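Side-chain contacts in Phosphoglucomutase/phosphomannomutase family protein (Burkholderia thailandensis, PDB 3UW2), which probably transfers a phosphate group between two positions of a hexose phosphate, as a metal-dependent member of the phosphohexose mutase family: residues 286-291 with 386-391; 343-346 with 352-355; 233-238 with 242-247; 129-134 with 267-272. All blocks are in the same frame, centred on the assembly; numbering follows the deposited sequence. Where two conformers were deposited one is given.

Contact 1 of 4, residues 286-291 with 386-391; sequences LMLFAE and NGLPNA
Leu288, on helix 282-296, stands opposite Leu388 with 7.6 Å between their CA atoms, where the helix flank meets an extended connection in polyproline II-like conformation at Leu388 and Pro389. The helix is the first of alpha/beta/alpha domain III. The connection leaves helix 381-386 and runs into strand 392-398 of the C-terminal antiparallel sheet, so the contact packs the loop after helix 381-386 on the flank of helix 282-296. No hydrogen bond spans the two segments; the contact is apolar. Leu388 turns both methyls onto the root of Leu288: CD1 and CD2 of Leu388 each lie 4.2 Å from CB of Leu288. CD2 of Leu388 comes equally near CB of Met287, placing this leucine between two successive helix residues. The thioether end of Met287 meets the CB-CG side of the Pro389 ring. The methionine runs straight through its second torsion and then folds at the thioether (chi3 -78°), which lays CE against the proline and sets SD 3.9 Å from CG of Pro389. Trp315 and Asn311 of helix 311-318 touch Pro389 as well, while Leu371 of helix 364-375 packs on Leu288. Polar support comes from Arg284, one turn before Leu288, which donates to both Leu388 O and Pro389 O. At Pro389 O the polar and apolar contacts converge: this oxygen accepts from Arg284 NE, and the methyl CE of Met287 rests 3.7 Å from it.

Contact 2 of 4, residues 343-346 with 352-355; sequences PLAG and VFFK
Leu344 and Phe354 project alongside each other from neighbouring strands, as a non-hydrogen-bonded pair in an antiparallel beta hairpin whose strands, 344-346 and 352-354, run 173° to one another. The second torsion of Leu344 (chi2 61°) turns the CG-CD1 bond toward the partner strand and brings CD1 over a face of the Phe354 ring. This is a CH-pi contact, with CD1 of Leu344 4.0 Å from the ring centroid of Phe354 and displaced toward the rim. The same methyl lies 3.6 Å from the backbone O of Phe353 and 4.3 Å from CG1 of Val352, so one carbon serves three neighbours. Phe353 points to the other side of the sheet with Ala345. Its ring presents an edge, not a face: CD1 of Phe353 lies 3.7 Å from Ala345 O, which sits in the ring plane. Ala345 and Phe353 form the hydrogen-bonded pair; Phe353 N donates to Ala345 O at 2.8 Å, and Ala345 N returns the bond to Phe353 O. Beyond the strands Lys355 N donates to Pro343 O, 2.9 Å away. Strand 352-354 is an edge of the four-stranded sheet, while 344-346 continues it through backbone bonds to Ile303 of strand 301-305. Helices 282-296 and 364-375 pack on the Leu344-Phe354 face, where Phe289 and Tyr366 meet the Phe354 ring edge-to-face; helix 330-340, through Val333, covers Ala345 and Phe353.

Contact 3 of 4, residues 233-238 with 242-247; sequences PNHHPD and PENLQD
The imidazole of His235 carries the backbone O of Asn244 over one face, offset toward the rim, with CE1 of His235 3.4 Å from that oxygen. A water bonded to Asp247 OD2 lies at its edge, in the ring plane. The carboxylate itself approaches obliquely, OD2 of Asp247 being 3.4 Å from CD2 of His235. The ring of Phe225 also meets the imidazole, their planes steeply inclined. Both ring nitrogens are engaged: ND1 of His235 donates to His236 O at 2.7 Å, and NE2 bonds to Asp200 at the end of strand 197-200, fixing the ring's rotation. CG of His235 stands between its own backbone N and carbonyl carbon (chi1 63°), which brings the ring to these partners. The amide of Asn244 crosses beside the imidazole with its plane 22° from the ring's. It splits its polar ends: ND2 of Asn244 donates to Asp238 O at 2.9 Å, whereas OD1 accepts a hydrogen bond from a second water, itself accepting from His236 N. Pro237 centres an inverse gamma turn between these anchor points, and the Asp238 carboxylate bonds to His241. The loop and the short 3-10 turn at 242-244 belong to the beta-alpha-beta crossover of domain II, linking strand 221-224 through helix 246-254 to strand 259-263. The loop borders the metal site, the Asp238 side chain being about 9 Å from the zinc ion.

Contact 4 of 4, residues 129-134 with 267-272; sequences GSHNPP and GDRLGV. With ZN (zinc ion), chain K; PO4 (phosphate ion), chain B.
His131 and Arg269 come from two domains and cross at a slant, planes 70° apart, the edge of the imidazole facing the phosphate joined to Ser130. The guanidinium turns its edge to CB of His131, and NH2 of Arg269 lies 3.3 Å from ND1 of His131. The Arg269 chain bends at chi3 (-78°), bringing NE to Asp264, its firm partner, while NH2 stays 3.4 Å from O3 of the phosphate. Ser130 extends OG away from its backbone N (chi1 160°) into the cleft. There OG is covalently bonded to P of the phosphate at 1.6 Å, making a phosphoserine. The phosphate oxygens are shared out: O3 lies near the plane of the His131 ring and accepts a short hydrogen bond of 2.5 Å from ND1, and O2 coordinates the zinc ion at 2.2 Å. Asp268 comes to the metal from the other domain, OD1 standing 2.1 Å from zinc, with Asp264 and Asp266 completing the coordination. The second oxygen of Asp268 makes a salt bridge to Lys140, which also bonds to the phosphate. A type II' turn from Gly129 to Asn132 carries the serine. Domain I supplies the phosphoryl group, which itself binds the metal, and domain II the three carboxylate ligands, an arrangement consistent with the phosphoenzyme of phosphohexose mutases, in which the serine phosphate is passed to the sugar; zinc here probably occupies the magnesium site.

In the fold
Along the chain, the loop 129-134 comes first, then both halves of contact 3, then 267-272, so contact 3 falls wholly between the two segments of contact 4; contact 2 lies likewise between the segments of contact 1. Contacts 3 and 4, with centres about 10 Å apart, touch where His131 meets Pro237 and Asp238, joining the first and second domains beside the zinc ion. Contacts 1 and 2 share domain III, their centres about 15 Å apart; Leu286 and Phe289 of helix 282-296 pack on the hairpin. Strand 270-273 leads on to that helix, linking the metal loop to domain III, and after 386-391 the chain enters strand 392-398 of the C-terminal sheet.

Contact 1 of 4, residues 286-291 with 386-391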
loop_
_atom_site.group_PDB
_atom_site.type_symbol
_atom_site.label_atom_id
_atom_site.label_comp_id
_atom_site.label_asym_id
_atom_site.label_seq_id
_atom_site.Cartn_x
_atom_site.Cartn_y
_atom_site.Cartn_z
ATOM N N LEU A 286 -7.951 4.876 9.515
ATOM C CA LEU A 286 -9.161 4.420 8.817
ATOM C C LEU A 286 -10.429 4.733 9.618
ATOM O O LEU A 286 -11.451 5.064 9.018
ATOM C CB LEU A 286 -9.102 2.915 8.491
ATOM C CG LEU A 286 -10.187 2.402 7.536
ATOM C CD1 LEU A 286 -9.970 3.027 6.164
ATOM C CD2 LEU A 286 -10.115 0.892 7.432
ATOM N N MET A 287 -10.381 4.623 10.961
ATOM C CA MET A 287 -11.559 5.057 11.755
ATOM C C MET A 287 -11.930 6.521 11.452
ATOM O O MET A 287 -13.101 6.866 11.287
ATOM C CB MET A 287 -11.354 4.782 13.246
ATOM C CG MET A 287 -11.427 3.270 13.519
ATOM S SD MET A 287 -11.400 2.645 15.219
ATOM C CE MET A 287 -9.672 2.740 15.688
ATOM N N LEU A 288 -10.914 7.381 11.306
ATOM C CA LEU A 288 -11.185 8.797 11.196
ATOM C C LEU A 288 -11.755 9.074 9.795
ATOM O O LEU A 288 -12.691 9.896 9.592
ATOM C CB LEU A 288 -9.857 9.582 11.458
ATOM C CG LEU A 288 -9.886 11.107 11.480
ATOM C CD1 LEU A 288 -10.471 11.627 12.819
ATOM C CD2 LEU A 288 -8.487 11.737 11.227
ATOM N N PHE A 289 -11.177 8.394 8.815
ATOM C CA PHE A 289 -11.698 8.520 7.446
ATOM C C PHE A 289 -13.138 7.940 7.303
ATOM O O PHE A 289 -13.990 8.501 6.633
ATOM C CB PHE A 289 -10.730 7.763 6.506
ATOM C CG PHE A 289 -9.407 8.449 6.356
ATOM C CD1 PHE A 289 -9.366 9.821 5.990
ATOM C CD2 PHE A 289 -8.214 7.714 6.434
ATOM C CE1 PHE A 289 -8.142 10.479 5.838
ATOM C CE2 PHE A 289 -6.974 8.374 6.273
ATOM C CZ PHE A 289 -6.962 9.760 5.974
ATOM N N ALA A 290 -13.369 6.781 7.902
ATOM C CA ALA A 290 -14.658 6.100 7.816
ATOM C C ALA A 290 -15.706 7.018 8.418
ATOM O O ALA A 290 -16.827 7.092 7.920
ATOM C CB ALA A 290 -14.620 4.788 8.643
ATOM N N GLU A 291 -15.392 7.658 9.539
ATOM C CA GLU A 291 -16.373 8.537 10.125
ATOM C C GLU A 291 -16.772 9.631 9.129
ATOM O O GLU A 291 -17.961 9.875 8.899
ATOM C CB GLU A 291 -15.855 9.115 11.442
ATOM C CG GLU A 291 -16.625 10.325 11.982
ATOM C CD GLU A 291 -16.081 10.771 13.356
ATOM O OE1 GLU A 291 -14.831 10.818 13.557
ATOM O OE2 GLU A 291 -16.920 11.050 14.236
ATOM N N ASN A 386 -4.867 11.439 18.733
ATOM C CA ASN A 386 -4.615 10.660 19.956
ATOM C C ASN A 386 -5.881 10.135 20.611
ATOM O O ASN A 386 -5.838 9.134 21.316
ATOM C CB ASN A 386 -3.734 11.407 20.986
ATOM C CG ASN A 386 -2.267 11.523 20.505
ATOM O OD1 ASN A 386 -1.685 10.542 20.006
ATOM N ND2 ASN A 386 -1.676 12.723 20.633
ATOM N N GLY A 387 -6.987 10.832 20.424
ATOM C CA GLY A 387 -8.194 10.442 21.106
ATOM C C GLY A 387 -8.984 9.373 20.342
ATOM O O GLY A 387 -9.967 8.898 20.864
ATOM N N LEU A 388 -8.556 9.007 19.122
ATOM C CA LEU A 388 -9.115 7.827 18.429
ATOM C C LEU A 388 -9.027 6.616 19.342
ATOM O O LEU A 388 -8.180 6.588 20.195
ATOM C CB LEU A 388 -8.396 7.601 17.096
ATOM C CG LEU A 388 -8.803 8.643 16.007
ATOM C CD1 LEU A 388 -7.744 8.689 14.939
ATOM C CD2 LEU A 388 -10.111 8.230 15.396
ATOM N N PRO A 389 -9.959 5.651 19.209
ATOM C CA PRO A 389 -9.921 4.442 20.041
ATOM C C PRO A 389 -8.547 3.755 19.897
ATOM O O PRO A 389 -7.943 3.778 18.821
ATOM C CB PRO A 389 -11.008 3.548 19.416
ATOM C CG PRO A 389 -11.940 4.489 18.667
ATOM C CD PRO A 389 -11.153 5.722 18.345
ATOM N N ASN A 390 -8.111 3.087 20.951
ATOM C CA ASN A 390 -6.766 2.519 21.043
ATOM C C ASN A 390 -6.839 1.280 21.918
ATOM O O ASN A 390 -7.876 1.053 22.545
ATOM C CB ASN A 390 -5.791 3.554 21.676
ATOM C CG ASN A 390 -4.372 3.429 21.115
ATOM O OD1 ASN A 390 -4.084 2.567 20.256
ATOM N ND2 ASN A 390 -3.485 4.291 21.572
ATOM N N ALA A 391 -5.781 0.471 21.976
ATOM C CA ALA A 391 -5.817 -0.772 22.800
ATOM C C ALA A 391 -4.396 -1.144 23.082
ATOM O O ALA A 391 -3.547 -0.509 22.593
ATOM C CB ALA A 391 -6.518 -1.871 22.026
#

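Contact 2 of 4, residues 343-346 with 352-355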
loop_
_atom_site.group_PDB
_atom_site.type_symbol
_atom_site.label_atom_id
_atom_site.label_comp_id
_atom_site.label_asym_id
_atom_site.label_seq_id
_atom_site.Cartn_x
_atom_site.Cartn_y
_atom_site.Cartn_z
ATOM N N PRO A 343 -17.072 2.586 -0.534
ATOM C CA PRO A 343 -16.419 3.872 -0.741
ATOM C C PRO A 343 -14.969 3.951 -0.197
ATOM O O PRO A 343 -14.247 4.846 -0.609
ATOM C CB PRO A 343 -17.370 4.872 -0.046
ATOM C CG PRO A 343 -17.846 4.048 1.151
ATOM C CD PRO A 343 -18.137 2.681 0.487
ATOM N N LEU A 344 -14.539 3.035 0.689
ATOM C CA LEU A 344 -13.250 3.192 1.396
ATOM C C LEU A 344 -12.754 1.811 1.901
ATOM O O LEU A 344 -13.600 0.998 2.347
ATOM C CB LEU A 344 -13.494 4.015 2.686
ATOM C CG LEU A 344 -12.303 4.347 3.583
ATOM C CD1 LEU A 344 -11.257 5.208 2.823
ATOM C CD2 LEU A 344 -12.831 5.071 4.857
ATOM N N ALA A 345 -11.445 1.553 1.800
ATOM C CA ALA A 345 -10.773 0.349 2.464
ATOM C C ALA A 345 -9.444 0.797 3.022
ATOM O O ALA A 345 -8.896 1.778 2.553
ATOM C CB ALA A 345 -10.535 -0.758 1.483
ATOM N N GLY A 346 -8.893 0.070 3.990
ATOM C CA GLY A 346 -7.540 0.376 4.415
ATOM C C GLY A 346 -6.976 -0.913 4.999
ATOM O O GLY A 346 -7.754 -1.798 5.386
ATOM N N VAL A 352 -4.249 2.936 1.853
ATOM C CA VAL A 352 -5.603 3.393 2.127
ATOM C C VAL A 352 -6.234 3.686 0.770
ATOM O O VAL A 352 -5.621 4.390 -0.079
ATOM C CB VAL A 352 -5.602 4.647 3.056
ATOM C CG1 VAL A 352 -7.037 5.088 3.392
ATOM C CG2 VAL A 352 -4.897 4.344 4.381
ATOM N N PHE A 353 -7.434 3.143 0.542
ATOM C CA PHE A 353 -8.007 3.199 -0.788
ATOM C C PHE A 353 -9.300 4.015 -0.722
ATOM O O PHE A 353 -10.312 3.529 -0.185
ATOM C CB PHE A 353 -8.345 1.786 -1.293
ATOM C CG PHE A 353 -7.213 0.780 -1.239
ATOM C CD1 PHE A 353 -6.770 0.251 -0.021
ATOM C CD2 PHE A 353 -6.664 0.270 -2.429
ATOM C CE1 PHE A 353 -5.769 -0.759 0.003
ATOM C CE2 PHE A 353 -5.669 -0.721 -2.408
ATOM C CZ PHE A 353 -5.229 -1.232 -1.190
ATOM N N PHE A 354 -9.302 5.218 -1.305
ATOM C CA PHE A 354 -10.529 6.045 -1.428
ATOM C C PHE A 354 -11.151 5.814 -2.803
ATOM O O PHE A 354 -10.501 6.111 -3.798
ATOM C CB PHE A 354 -10.208 7.562 -1.330
ATOM C CG PHE A 354 -9.760 7.996 0.049
ATOM C CD1 PHE A 354 -10.709 8.394 1.007
ATOM C CD2 PHE A 354 -8.384 7.905 0.424
ATOM C CE1 PHE A 354 -10.301 8.764 2.309
ATOM C CE2 PHE A 354 -8.002 8.295 1.708
ATOM C CZ PHE A 354 -8.949 8.712 2.637
ATOM N N LYS A 355 -12.387 5.294 -2.831
ATOM C CA LYS A 355 -13.197 5.336 -4.013
ATOM C C LYS A 355 -14.065 6.572 -3.906
ATOM O O LYS A 355 -14.180 7.331 -4.880
ATOM C CB LYS A 355 -14.048 4.069 -4.162
ATOM C CG LYS A 355 -15.033 4.118 -5.339
ATOM C CD LYS A 355 -14.321 4.317 -6.674
ATOM C CE LYS A 355 -15.392 4.553 -7.741
ATOM N NZ LYS A 355 -14.918 3.583 -8.747
#

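Contact 3 of 4, residues 233-238 with 242-247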
loop_
_atom_site.group_PDB
_atom_site.type_symbol
_atom_site.label_atom_id
_atom_site.label_comp_id
_atom_site.label_asym_id
_atom_site.label_seq_id
_atom_site.Cartn_x
_atom_site.Cartn_y
_atom_site.Cartn_z
ATOM N N PRO A 233 20.786 7.766 1.412
ATOM C CA PRO A 233 21.946 7.900 2.262
ATOM C C PRO A 233 21.536 8.318 3.697
ATOM O O PRO A 233 22.380 8.388 4.577
ATOM C CB PRO A 233 22.751 9.010 1.573
ATOM C CG PRO A 233 21.660 9.898 0.945
ATOM C CD PRO A 233 20.718 8.830 0.394
ATOM N N ASN A 234 20.246 8.587 3.920
ATOM C CA ASN A 234 19.776 9.025 5.261
ATOM C C ASN A 234 19.056 7.990 6.066
ATOM O O ASN A 234 19.565 7.587 7.073
ATOM C CB ASN A 234 18.943 10.302 5.182
ATOM C CG ASN A 234 19.745 11.424 4.665
ATOM O OD1 ASN A 234 20.662 11.880 5.355
ATOM N ND2 ASN A 234 19.476 11.840 3.413
ATOM N N HIS A 235 17.859 7.619 5.686
ATOM C CA HIS A 235 17.179 6.407 6.277
ATOM C C HIS A 235 16.401 5.908 5.099
ATOM O O HIS A 235 16.051 6.696 4.219
ATOM C CB HIS A 235 16.276 6.683 7.503
ATOM C CG HIS A 235 15.056 7.603 7.222
ATOM N ND1 HIS A 235 13.944 7.184 6.534
ATOM C CD2 HIS A 235 14.854 8.977 7.480
ATOM C CE1 HIS A 235 13.061 8.220 6.388
ATOM N NE2 HIS A 235 13.621 9.324 6.940
ATOM N N HIS A 236 16.190 4.602 5.012
ATOM C CA HIS A 236 15.295 4.058 3.967
ATOM C C HIS A 236 13.884 4.620 4.074
ATOM O O HIS A 236 13.391 4.877 5.177
ATOM C CB HIS A 236 15.310 2.529 3.933
ATOM C CG HIS A 236 16.654 1.960 3.520
ATOM N ND1 HIS A 236 16.897 0.640 3.448
ATOM C CD2 HIS A 236 17.859 2.604 3.164
ATOM C CE1 HIS A 236 18.176 0.433 3.067
ATOM N NE2 HIS A 236 18.753 1.636 2.873
ATOM N N PRO A 237 13.228 4.824 2.931
ATOM C CA PRO A 237 11.878 5.354 2.988
ATOM C C PRO A 237 10.902 4.187 3.304
ATOM O O PRO A 237 10.235 3.610 2.421
ATOM C CB PRO A 237 11.704 6.012 1.588
ATOM C CG PRO A 237 12.546 5.156 0.719
ATOM C CD PRO A 237 13.658 4.563 1.537
ATOM N N ASP A 238 10.845 3.867 4.598
ATOM C CA ASP A 238 10.197 2.661 5.052
ATOM C C ASP A 238 9.570 2.958 6.433
ATOM O O ASP A 238 10.126 2.615 7.455
ATOM C CB ASP A 238 11.233 1.505 5.025
ATOM C CG ASP A 238 10.706 0.168 5.646
ATOM O OD1 ASP A 238 9.506 -0.101 5.601
ATOM O OD2 ASP A 238 11.535 -0.588 6.185
ATOM N N PRO A 242 9.594 1.916 12.922
ATOM C CA PRO A 242 9.584 3.169 13.726
ATOM C C PRO A 242 10.933 3.930 13.796
ATOM O O PRO A 242 10.941 5.191 13.856
ATOM C CB PRO A 242 9.110 2.697 15.119
ATOM C CG PRO A 242 8.439 1.376 14.875
ATOM C CD PRO A 242 9.166 0.748 13.714
ATOM N N GLU A 243 12.051 3.213 13.680
ATOM C CA GLU A 243 13.377 3.865 13.573
ATOM C C GLU A 243 13.483 4.839 12.383
ATOM O O GLU A 243 14.322 5.748 12.428
ATOM C CB GLU A 243 14.502 2.841 13.424
ATOM C CG GLU A 243 14.606 1.834 14.584
ATOM C CD GLU A 243 13.561 0.707 14.507
ATOM O OE1 GLU A 243 12.974 0.441 13.415
ATOM O OE2 GLU A 243 13.311 0.091 15.571
ATOM N N ASN A 244 12.666 4.635 11.340
ATOM C CA ASN A 244 12.663 5.566 10.182
ATOM C C ASN A 244 11.763 6.777 10.367
ATOM O O ASN A 244 11.626 7.621 9.451
ATOM C CB ASN A 244 12.378 4.854 8.839
ATOM C CG ASN A 244 13.381 3.746 8.551
ATOM O OD1 ASN A 244 14.563 3.946 8.714
ATOM N ND2 ASN A 244 12.900 2.579 8.128
ATOM N N LEU A 245 11.158 6.861 11.547
ATOM C CA LEU A 245 10.313 7.993 11.903
ATOM C C LEU A 245 10.984 8.903 12.939
ATOM O O LEU A 245 10.380 9.914 13.343
ATOM C CB LEU A 245 8.882 7.540 12.343
ATOM C CG LEU A 245 8.085 6.648 11.340
ATOM C CD1 LEU A 245 6.796 6.101 11.934
ATOM C CD2 LEU A 245 7.791 7.406 10.051
ATOM N N GLN A 246 12.197 8.556 13.379
ATOM C CA GLN A 246 12.812 9.298 14.487
ATOM C C GLN A 246 13.146 10.740 14.082
ATOM O O GLN A 246 13.082 11.625 14.934
ATOM C CB GLN A 246 13.999 8.545 15.110
ATOM C CG GLN A 246 13.585 7.196 15.712
ATOM C CD GLN A 246 12.454 7.345 16.726
ATOM O OE1 GLN A 246 12.569 8.138 17.651
ATOM N NE2 GLN A 246 11.347 6.611 16.533
ATOM N N ASP A 247 13.431 10.985 12.793
ATOM C CA ASP A 247 13.695 12.344 12.295
ATOM C C ASP A 247 12.454 13.193 12.285
ATOM O O ASP A 247 12.529 14.382 12.636
ATOM C CB ASP A 247 14.291 12.339 10.887
ATOM C CG ASP A 247 15.687 11.748 10.875
ATOM O OD1 ASP A 247 16.559 12.324 11.521
ATOM O OD2 ASP A 247 15.905 10.679 10.285
HETATM O O HOH W 1 18.116 9.785 8.852
HETATM O O HOH W 2 16.747 2.899 7.209
#

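Contact 4 of 4, residues 129-134 with 267-272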
loop_
_atom_site.group_PDB
_atom_site.type_symbol
_atom_site.label_atom_id
_atom_site.label_comp_id
_atom_site.label_asym_id
_atom_site.label_seq_id
_atom_site.Cartn_x
_atom_site.Cartn_y
_atom_site.Cartn_z
ATOM N N GLY A 129 10.975 -0.305 -6.571
ATOM C CA GLY A 129 11.412 -1.189 -5.482
ATOM C C GLY A 129 10.817 -0.790 -4.153
ATOM O O GLY A 129 11.161 -1.384 -3.094
ATOM N N SER A 130 9.923 0.193 -4.183
ATOM C CA SER A 130 9.073 0.533 -3.033
ATOM C C SER A 130 9.910 0.934 -1.773
ATOM O O SER A 130 10.687 1.897 -1.851
ATOM C CB SER A 130 8.027 -0.622 -2.845
ATOM O OG SER A 130 7.442 -0.666 -1.563
ATOM N N HIS A 131 9.846 0.170 -0.678
ATOM C CA HIS A 131 10.534 0.521 0.574
ATOM C C HIS A 131 11.914 -0.141 0.675
ATOM O O HIS A 131 12.632 0.056 1.667
ATOM C CB HIS A 131 9.661 0.140 1.794
ATOM C CG HIS A 131 9.557 -1.352 2.029
ATOM N ND1 HIS A 131 8.690 -2.146 1.328
ATOM C CD2 HIS A 131 10.285 -2.207 2.863
ATOM C CE1 HIS A 131 8.864 -3.447 1.700
ATOM N NE2 HIS A 131 9.823 -3.485 2.645
ATOM N N ASN A 132 12.300 -0.911 -0.353
ATOM C CA ASN A 132 13.482 -1.814 -0.259
ATOM C C ASN A 132 14.821 -1.134 -0.461
ATOM O O ASN A 132 14.813 -0.008 -0.974
ATOM C CB ASN A 132 13.330 -2.982 -1.266
ATOM C CG ASN A 132 12.190 -3.902 -0.883
ATOM O OD1 ASN A 132 12.180 -4.498 0.203
ATOM N ND2 ASN A 132 11.170 -3.928 -1.716
ATOM N N PRO A 133 15.959 -1.812 -0.097
ATOM C CA PRO A 133 17.289 -1.191 -0.285
ATOM C C PRO A 133 17.579 -0.734 -1.733
ATOM O O PRO A 133 16.857 -1.174 -2.663
ATOM C CB PRO A 133 18.263 -2.287 0.194
ATOM C CG PRO A 133 17.463 -3.082 1.229
ATOM C CD PRO A 133 16.068 -3.095 0.670
ATOM N N PRO A 134 18.612 0.139 -1.933
ATOM C CA PRO A 134 18.894 0.774 -3.216
ATOM C C PRO A 134 18.991 -0.127 -4.456
ATOM O O PRO A 134 18.657 0.339 -5.610
ATOM C CB PRO A 134 20.267 1.439 -3.004
ATOM C CG PRO A 134 20.371 1.676 -1.509
ATOM C CD PRO A 134 19.369 0.776 -0.837
ATOM N N GLY A 267 5.480 6.216 -2.549
ATOM C CA GLY A 267 4.351 7.130 -2.254
ATOM C C GLY A 267 2.966 6.398 -2.169
ATOM O O GLY A 267 1.946 7.041 -2.164
ATOM N N ASP A 268 2.913 5.074 -2.145
ATOM C CA ASP A 268 1.556 4.455 -1.999
ATOM C C ASP A 268 1.266 4.132 -0.496
ATOM O O ASP A 268 0.276 3.481 -0.172
ATOM C CB ASP A 268 1.355 3.263 -2.934
ATOM C CG ASP A 268 2.214 2.088 -2.556
ATOM O OD1 ASP A 268 2.976 2.256 -1.601
ATOM O OD2 ASP A 268 2.169 1.017 -3.207
ATOM N N ARG A 269 2.136 4.606 0.412
ATOM C CA ARG A 269 1.873 4.464 1.836
ATOM C C ARG A 269 2.242 5.742 2.593
ATOM O O ARG A 269 3.307 6.349 2.317
ATOM C CB ARG A 269 2.645 3.301 2.455
ATOM C CG ARG A 269 2.261 1.936 1.926
ATOM C CD ARG A 269 2.893 0.824 2.778
ATOM N NE ARG A 269 4.303 0.620 2.455
ATOM C CZ ARG A 269 5.143 -0.156 3.146
ATOM N NH1 ARG A 269 4.730 -0.837 4.222
ATOM N NH2 ARG A 269 6.411 -0.253 2.751
ATOM N N LEU A 270 1.395 6.118 3.552
ATOM C CA LEU A 270 1.617 7.291 4.418
ATOM C C LEU A 270 1.718 6.856 5.896
ATOM O O LEU A 270 0.825 6.127 6.405
ATOM C CB LEU A 270 0.439 8.286 4.271
ATOM C CG LEU A 270 0.387 9.490 5.239
ATOM C CD1 LEU A 270 1.401 10.524 4.855
ATOM C CD2 LEU A 270 -1.019 10.097 5.225
ATOM N N GLY A 271 2.804 7.310 6.541
ATOM C CA GLY A 271 2.966 7.265 8.021
ATOM C C GLY A 271 2.616 8.619 8.628
ATOM O O GLY A 271 2.952 9.658 8.037
ATOM N N VAL A 272 1.982 8.620 9.815
ATOM C CA VAL A 272 1.425 9.828 10.454
ATOM C C VAL A 272 1.897 9.821 11.881
ATOM O O VAL A 272 1.707 8.838 12.614
ATOM C CB VAL A 272 -0.156 9.828 10.458
ATOM C CG1 VAL A 272 -0.714 11.025 11.252
ATOM C CG2 VAL A 272 -0.716 9.801 9.037
HETATM ZN ZN ZN K . 4.989 1.544 -1.567
HETATM P P PO4 B . 6.103 -1.513 -1.229
HETATM O O2 PO4 B . 4.981 -0.547 -0.863
HETATM O O3 PO4 B . 6.561 -2.264 -0.001
HETATM O O4 PO4 B . 5.823 -2.339 -2.443
#